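PDB 4WQK: 2''-aminoglycoside nucleotidyltransferase from Klebsiella pneumoniae, which catalyses magnesium-dependent transfer of a nucleotide to the 2''-hydroxyl of kanamycin, gentamicin, tobramycin and related aminoglycosides, making bacteria resistant to them. Local coordinates for residues E57-A60 against I61-L65; N124-E127 against A128-W131; E139-P142 against V143-P146. One frame throughout, in Å; residues are numbered along the deposited sequence.

Contact 1: E57-A60 against I61-L65; sequences ELEA and IVEML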
loop_
_atom_site.group_PDB
_atom_site.type_symbol
_atom_site.label_atom_id
_atom_site.label_comp_id
_atom_site.label_asym_id
_atom_site.label_seq_id
_atom_site.Cartn_x
_atom_site.Cartn_y
_atom_site.Cartn_z
ATOM N N GLU A 57 -17.661 -2.759 2.772
ATOM C CA GLU A 57 -17.378 -2.493 4.179
ATOM C C GLU A 57 -16.362 -1.375 4.287
ATOM O O GLU A 57 -16.465 -0.540 5.195
ATOM C CB GLU A 57 -16.876 -3.749 4.893
ATOM C CG GLU A 57 -17.946 -4.871 4.906
ATOM C CD GLU A 57 -17.452 -6.111 5.607
ATOM O OE1 GLU A 57 -17.034 -5.961 6.783
ATOM O OE2 GLU A 57 -17.494 -7.207 4.988
ATOM N N LEU A 58 -15.367 -1.351 3.391
ATOM C CA LEU A 58 -14.434 -0.221 3.399
ATOM C C LEU A 58 -15.163 1.068 3.027
ATOM O O LEU A 58 -14.939 2.106 3.672
ATOM C CB LEU A 58 -13.252 -0.484 2.469
ATOM C CG LEU A 58 -12.263 0.675 2.378
ATOM C CD1 LEU A 58 -11.683 1.022 3.730
ATOM C CD2 LEU A 58 -11.127 0.312 1.378
ATOM N N GLU A 59 -16.057 1.011 2.053
ATOM C CA GLU A 59 -16.791 2.217 1.682
ATOM C C GLU A 59 -17.638 2.691 2.885
ATOM O O GLU A 59 -17.783 3.885 3.112
ATOM C CB GLU A 59 -17.676 1.992 0.444
ATOM C CG GLU A 59 -16.875 1.800 -0.854
ATOM C CD GLU A 59 -17.756 1.863 -2.108
ATOM O OE1 GLU A 59 -18.918 2.340 -2.045
ATOM O OE2 GLU A 59 -17.293 1.468 -3.198
ATOM N N ALA A 60 -18.173 1.753 3.656
ATOM C CA ALA A 60 -18.968 2.142 4.816
ATOM C C ALA A 60 -18.101 2.840 5.869
ATOM O O ALA A 60 -18.568 3.785 6.516
ATOM C CB ALA A 60 -19.685 0.911 5.418
ATOM N N ILE A 61 -16.859 2.378 6.043
ATOM C CA ILE A 61 -15.947 3.044 6.965
ATOM C C ILE A 61 -15.697 4.477 6.500
ATOM O O ILE A 61 -15.795 5.433 7.290
ATOM C CB ILE A 61 -14.640 2.262 7.081
ATOM C CG1 ILE A 61 -14.893 0.952 7.858
ATOM C CG2 ILE A 61 -13.537 3.124 7.719
ATOM C CD1 ILE A 61 -13.710 -0.010 7.764
ATOM N N VAL A 62 -15.431 4.628 5.205
ATOM C CA VAL A 62 -15.182 5.955 4.646
ATOM C C VAL A 62 -16.358 6.887 4.904
ATOM O O VAL A 62 -16.184 8.022 5.356
ATOM C CB VAL A 62 -14.902 5.868 3.120
ATOM C CG1 VAL A 62 -14.937 7.253 2.448
ATOM C CG2 VAL A 62 -13.568 5.154 2.862
ATOM N N GLU A 63 -17.561 6.413 4.615
ATOM C CA GLU A 63 -18.762 7.228 4.806
ATOM C C GLU A 63 -18.981 7.569 6.277
ATOM O O GLU A 63 -19.424 8.672 6.596
ATOM C CB GLU A 63 -19.981 6.508 4.229
ATOM C CG GLU A 63 -19.904 6.394 2.702
ATOM C CD GLU A 63 -20.906 5.415 2.114
ATOM O OE1 GLU A 63 -21.996 5.240 2.706
ATOM O OE2 GLU A 63 -20.598 4.819 1.051
ATOM N N MET A 64 -18.712 6.615 7.167
ATOM C CA MET A 64 -18.938 6.822 8.585
ATOM C C MET A 64 -18.008 7.922 9.101
ATOM O O MET A 64 -18.367 8.684 10.001
ATOM C CB MET A 64 -18.715 5.500 9.332
ATOM C CG MET A 64 -19.158 5.509 10.755
ATOM S SD MET A 64 -17.901 4.859 11.816
ATOM C CE MET A 64 -16.924 6.327 11.764
ATOM N N LEU A 65 -16.831 8.010 8.510
ATOM C CA LEU A 65 -15.823 9.020 8.867
ATOM C C LEU A 65 -16.049 10.356 8.149
ATOM O O LEU A 65 -15.248 11.300 8.278
ATOM C CB LEU A 65 -14.440 8.461 8.545
ATOM C CG LEU A 65 -13.956 7.364 9.478
ATOM C CD1 LEU A 65 -12.602 6.881 9.022
ATOM C CD2 LEU A 65 -13.873 7.861 10.918
#

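Contact 2: N124-E127 against A128-W131; sequences NSWE and AIIW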
loop_
_atom_site.group_PDB
_atom_site.type_symbol
_atom_site.label_atom_id
_atom_site.label_comp_id
_atom_site.label_asym_id
_atom_site.label_seq_id
_atom_site.Cartn_x
_atom_site.Cartn_y
_atom_site.Cartn_z
ATOM N N ASN A 124 1.593 -4.045 3.273
ATOM C CA ASN A 124 2.017 -4.886 2.172
ATOM C C ASN A 124 3.508 -5.220 2.327
ATOM O O ASN A 124 4.276 -4.459 2.942
ATOM C CB ASN A 124 1.748 -4.181 0.841
ATOM C CG ASN A 124 0.277 -4.086 0.560
ATOM O OD1 ASN A 124 -0.273 -3.003 0.373
ATOM N ND2 ASN A 124 -0.392 -5.238 0.555
ATOM N N SER A 125 3.920 -6.326 1.738
ATOM C CA SER A 125 5.300 -6.781 1.836
ATOM C C SER A 125 6.277 -5.855 1.099
ATOM O O SER A 125 5.889 -5.092 0.207
ATOM C CB SER A 125 5.409 -8.177 1.262
ATOM O OG SER A 125 5.177 -8.099 -0.154
ATOM N N TRP A 126 7.539 -5.897 1.510
ATOM C CA TRP A 126 8.560 -5.160 0.766
ATOM C C TRP A 126 8.538 -5.552 -0.699
ATOM O O TRP A 126 8.687 -4.662 -1.561
ATOM C CB TRP A 126 9.969 -5.410 1.326
ATOM C CG TRP A 126 10.278 -4.769 2.639
ATOM C CD1 TRP A 126 10.641 -5.412 3.794
ATOM C CD2 TRP A 126 10.354 -3.369 2.914
ATOM N NE1 TRP A 126 10.910 -4.484 4.774
ATOM C CE2 TRP A 126 10.735 -3.223 4.254
ATOM C CE3 TRP A 126 10.123 -2.215 2.161
ATOM C CZ2 TRP A 126 10.900 -1.959 4.856
ATOM C CZ3 TRP A 126 10.290 -0.981 2.750
ATOM C CH2 TRP A 126 10.633 -0.859 4.096
ATOM N N GLU A 127 8.377 -6.836 -1.012
ATOM C CA GLU A 127 8.400 -7.239 -2.427
ATOM C C GLU A 127 7.247 -6.585 -3.195
ATOM O O GLU A 127 7.444 -6.151 -4.341
ATOM C CB GLU A 127 8.331 -8.771 -2.517
ATOM C CG GLU A 127 9.570 -9.459 -2.020
ATOM C CD GLU A 127 9.601 -9.694 -0.468
ATOM O OE1 GLU A 127 8.793 -9.157 0.367
ATOM O OE2 GLU A 127 10.500 -10.455 -0.054
ATOM N N ALA A 128 6.058 -6.518 -2.589
ATOM C CA ALA A 128 4.926 -5.849 -3.225
ATOM C C ALA A 128 5.147 -4.361 -3.401
ATOM O O ALA A 128 4.776 -3.786 -4.432
ATOM C CB ALA A 128 3.622 -6.105 -2.416
ATOM N N ILE A 129 5.729 -3.737 -2.381
ATOM C CA ILE A 129 6.034 -2.308 -2.430
ATOM C C ILE A 129 6.986 -2.018 -3.589
ATOM O O ILE A 129 6.767 -1.112 -4.432
ATOM C CB ILE A 129 6.628 -1.852 -1.086
ATOM C CG1 ILE A 129 5.565 -1.939 -0.001
ATOM C CG2 ILE A 129 7.235 -0.444 -1.168
ATOM C CD1 ILE A 129 6.148 -1.779 1.426
ATOM N N ILE A 130 8.034 -2.819 -3.694
ATOM C CA ILE A 130 9.054 -2.603 -4.716
ATOM C C ILE A 130 8.506 -2.958 -6.116
ATOM O O ILE A 130 8.776 -2.247 -7.092
ATOM C CB ILE A 130 10.301 -3.427 -4.362
ATOM C CG1 ILE A 130 10.938 -2.809 -3.128
ATOM C CG2 ILE A 130 11.303 -3.468 -5.529
ATOM C CD1 ILE A 130 11.973 -3.660 -2.503
ATOM N N TRP A 131 7.711 -4.028 -6.223
ATOM C CA TRP A 131 7.080 -4.399 -7.473
ATOM C C TRP A 131 6.307 -3.227 -8.102
ATOM O O TRP A 131 6.360 -3.032 -9.313
ATOM C CB TRP A 131 6.133 -5.569 -7.215
ATOM C CG TRP A 131 5.609 -6.319 -8.395
ATOM C CD1 TRP A 131 4.343 -6.223 -8.937
ATOM C CD2 TRP A 131 6.281 -7.351 -9.128
ATOM N NE1 TRP A 131 4.197 -7.133 -9.956
ATOM C CE2 TRP A 131 5.379 -7.819 -10.122
ATOM C CE3 TRP A 131 7.569 -7.916 -9.073
ATOM C CZ2 TRP A 131 5.720 -8.838 -11.006
ATOM C CZ3 TRP A 131 7.903 -8.906 -9.944
ATOM C CH2 TRP A 131 6.977 -9.381 -10.908
#

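Contact 3: E139-P142 against V143-P146; sequences EVPP and VDWP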
loop_
_atom_site.group_PDB
_atom_site.type_symbol
_atom_site.label_atom_id
_atom_site.label_comp_id
_atom_site.label_asym_id
_atom_site.label_seq_id
_atom_site.Cartn_x
_atom_site.Cartn_y
_atom_site.Cartn_z
ATOM N N GLU A 139 6.213 3.441 -16.824
ATOM C CA GLU A 139 5.374 4.597 -17.078
ATOM C C GLU A 139 6.220 5.880 -17.223
ATOM O O GLU A 139 6.171 6.563 -18.252
ATOM C CB GLU A 139 4.356 4.721 -15.940
ATOM C CG GLU A 139 3.539 5.996 -15.901
ATOM C CD GLU A 139 2.725 6.112 -14.612
ATOM O OE1 GLU A 139 2.550 5.081 -13.918
ATOM O OE2 GLU A 139 2.268 7.234 -14.285
ATOM N N VAL A 140 7.006 6.181 -16.199
ATOM C CA VAL A 140 7.871 7.351 -16.189
ATOM C C VAL A 140 9.310 6.881 -16.060
ATOM O O VAL A 140 9.650 6.178 -15.113
ATOM C CB VAL A 140 7.500 8.293 -15.041
ATOM C CG1 VAL A 140 8.458 9.478 -14.946
ATOM C CG2 VAL A 140 6.055 8.752 -15.213
ATOM N N PRO A 141 10.160 7.244 -17.027
ATOM C CA PRO A 141 11.581 6.881 -16.932
ATOM C C PRO A 141 12.167 7.266 -15.580
ATOM O O PRO A 141 11.956 8.394 -15.135
ATOM C CB PRO A 141 12.236 7.710 -18.045
ATOM C CG PRO A 141 11.107 8.041 -19.009
ATOM C CD PRO A 141 9.890 8.179 -18.138
ATOM N N PRO A 142 12.860 6.337 -14.910
ATOM C CA PRO A 142 13.372 6.622 -13.562
ATOM C C PRO A 142 14.259 7.887 -13.486
ATOM O O PRO A 142 14.266 8.590 -12.478
ATOM C CB PRO A 142 14.146 5.344 -13.221
ATOM C CG PRO A 142 13.372 4.283 -13.913
ATOM C CD PRO A 142 12.877 4.893 -15.211
ATOM N N VAL A 143 14.955 8.216 -14.558
ATOM C CA VAL A 143 15.778 9.422 -14.516
ATOM C C VAL A 143 14.924 10.688 -14.327
ATOM O O VAL A 143 15.426 11.754 -13.892
ATOM C CB VAL A 143 16.644 9.542 -15.797
ATOM C CG1 VAL A 143 15.799 9.983 -16.989
ATOM C CG2 VAL A 143 17.815 10.482 -15.553
ATOM N N ASP A 144 13.646 10.578 -14.675
ATOM C CA ASP A 144 12.702 11.684 -14.593
ATOM C C ASP A 144 11.788 11.624 -13.362
ATOM O O ASP A 144 10.912 12.473 -13.205
ATOM C CB ASP A 144 11.835 11.733 -15.853
ATOM C CG ASP A 144 12.626 12.079 -17.090
ATOM O OD1 ASP A 144 13.611 12.851 -16.964
ATOM O OD2 ASP A 144 12.255 11.591 -18.187
ATOM N N TRP A 145 11.962 10.616 -12.508
ATOM C CA TRP A 145 11.152 10.513 -11.290
ATOM C C TRP A 145 11.368 11.685 -10.335
ATOM O O TRP A 145 12.502 12.111 -10.137
ATOM C CB TRP A 145 11.495 9.254 -10.494
ATOM C CG TRP A 145 11.009 7.962 -11.046
ATOM C CD1 TRP A 145 10.379 7.755 -12.225
ATOM C CD2 TRP A 145 11.141 6.686 -10.413
ATOM N NE1 TRP A 145 10.103 6.405 -12.380
ATOM C CE2 TRP A 145 10.565 5.736 -11.274
ATOM C CE3 TRP A 145 11.705 6.259 -9.202
ATOM C CZ2 TRP A 145 10.512 4.377 -10.956
ATOM C CZ3 TRP A 145 11.652 4.886 -8.889
ATOM C CH2 TRP A 145 11.074 3.982 -9.767
ATOM N N PRO A 146 10.289 12.182 -9.715
ATOM C CA PRO A 146 10.448 13.082 -8.568
ATOM C C PRO A 146 11.361 12.441 -7.533
ATOM O O PRO A 146 11.288 11.233 -7.244
ATOM C CB PRO A 146 9.018 13.237 -8.045
ATOM C CG PRO A 146 8.158 12.995 -9.275
ATOM C CD PRO A 146 8.871 11.913 -10.010
#

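Contact 1: E57-A60 against I61-L65
The last turns of helix 55-64, in the N-terminal domain, join residues 57-60 to 61-65 by four successive i to i+4 backbone hydrogen bonds. Ile61 N donates to Glu57 O, Val62 N to Leu58 O, Glu63 N to Glu59 O at 2.9 Å, and Met64 N to Ala60 O.

The Glu63 side chain lies along the preceding turn. Its CG stands anti to its own carbonyl carbon, chi1 -67°, which lays CG 3.3 Å from Glu59 O. The carboxylates of Glu59 and Glu63 end up near each other, with Glu59 OE1 and Glu63 OE2 4.3 Å apart. This like-charge pair probably costs some energy, and a salt bridge from Glu59 OE2 to Arg55 should offset it.

The buried side of the helix is apolar. Ile61 sends CG1 back along the helix to 3.4 Å from Glu57 O, and its side chain packs on helix 5-19. Val62 CG2 comes 3.4 Å from Leu58 O. Leu58 and Val62 both rest on strands 76-81 and 84-93. This is an amphipathic alpha-helix packed on the mixed sheet of a nucleotidyltransferase fold.

Contact 2: N124-E127 against A128-W131
Ser125 and Ala128 meet at the N-cap of helix 126-139, in the C-terminal domain. The hydroxyl of Ser125 reaches forward to the first turn. Its OG lies between the backbone N and the carbonyl carbon, chi1 68°, and there it accepts from Ala128 N at 3.0 Å with an N-H...O angle of 161°. The same OG also lies against the methyl of Ala128. One oxygen thus caps a backbone N-H at the start of the helix and packs on the side chain of that residue.

Trp126 and Ile129 lie side by side and point the same way. The tip of the isoleucine, CD1, approaches the indole obliquely, 4.1 Å from Trp126 CE3. With CG1 anti to the carbonyl carbon (chi1 -67°), Ile129 sends this branch back toward the helix start, CG1 3.2 Å from Ser125 O. CD1 continues to 3.6 Å from Asn124 O. Both side chains also touch helix 28-36 of the N-terminal domain, so the helix start lies at the junction of the two domains, between which kanamycin binds.

Asn124 precedes the cap and sets its CB against Ala128 CB. Its amide is hydrogen-bonded through OD1 to Thr49 and through ND2 to the carbonyl of Ser107, which should fix its rotation.

The Trp131 ring leads away from the first turn toward helix 162-176, and its NE1 is hydrogen-bonded to Tyr135. Regular helical bonding begins with Ile129 N to Ser125 O and continues with Ile130 N to Trp126 O. It then reaches Trp131, whose N donates to Glu127 O at 2.8 Å while its CB lies 3.2 Å from that oxygen.

Contact 3: E139-P142 against V143-P146
Val140 O accepts from the indole of Trp145, with NE1 at 2.8 Å, in the proline-rich connection between helices 126-139 and 147-160. The bond is short but bent, with an N-H...O angle of 138°. The donor stands above the carbonyl plane of Val140, and the oxygen is tilted 18° from the ring plane of Trp145. The tryptophan side chain thus reaches back across the short 3-10 turn to the residue that leaves helix 126-139.

Pro142 covers one face of the same indole. Its CA sits 3.5 Å from the centroid of the five-membered ring and 11° off the normal, a CH-pi contact. The proline ring continues past the rim of the indole, with Pro142 CG 4.1 Å from Trp145 CZ2. Val140 comes from another direction: CG1, anti to the backbone N, meets the ring at its edge, in plane, 3.8 Å from Trp145 CD1. Tyr136, on helix 126-139, stacks with the Trp145 ring, and Ala137 touches both Pro142 and Trp145. The indole is therefore largely buried although the loop lies at the surface.

Two backbone bonds, each between residues three apart, close the turn beneath it. Asp144 N donates to Pro141 O at 2.8 Å, and Trp145 N donates to Pro142 O. In both, the donor lies well above the carbonyl plane; the i to i+3 spacing is that of a 3-10 turn.

The Asp144 side chain lies across Pro141. Its CB is 4.2 Å from Val140 CG1, and its carboxylate crosses the pyrrolidine of Pro141 obliquely, with OD2 3.8 Å from Pro141 CG.

How the contacts relate
Read from the N terminus, the three contacts follow in series, and none nests in or crosses another. Each joins adjoining segments, so it closes a helical turn or a short bend and no long loop. Contact 1 covers the end of helix 55-64 in the N-terminal domain, which packs on the mixed sheet and helix 5-19. Contact 2 starts helix 126-139 in the C-terminal domain and adjoins helix 28-36, so it lies where the domains meet. Contact 3 begins at the far end of that same helix and leads into helix 147-160. Contacts 1 and 2 have centres 26 Å apart, on opposite sides of the chain's centre. Contacts 2 and 3 do not touch.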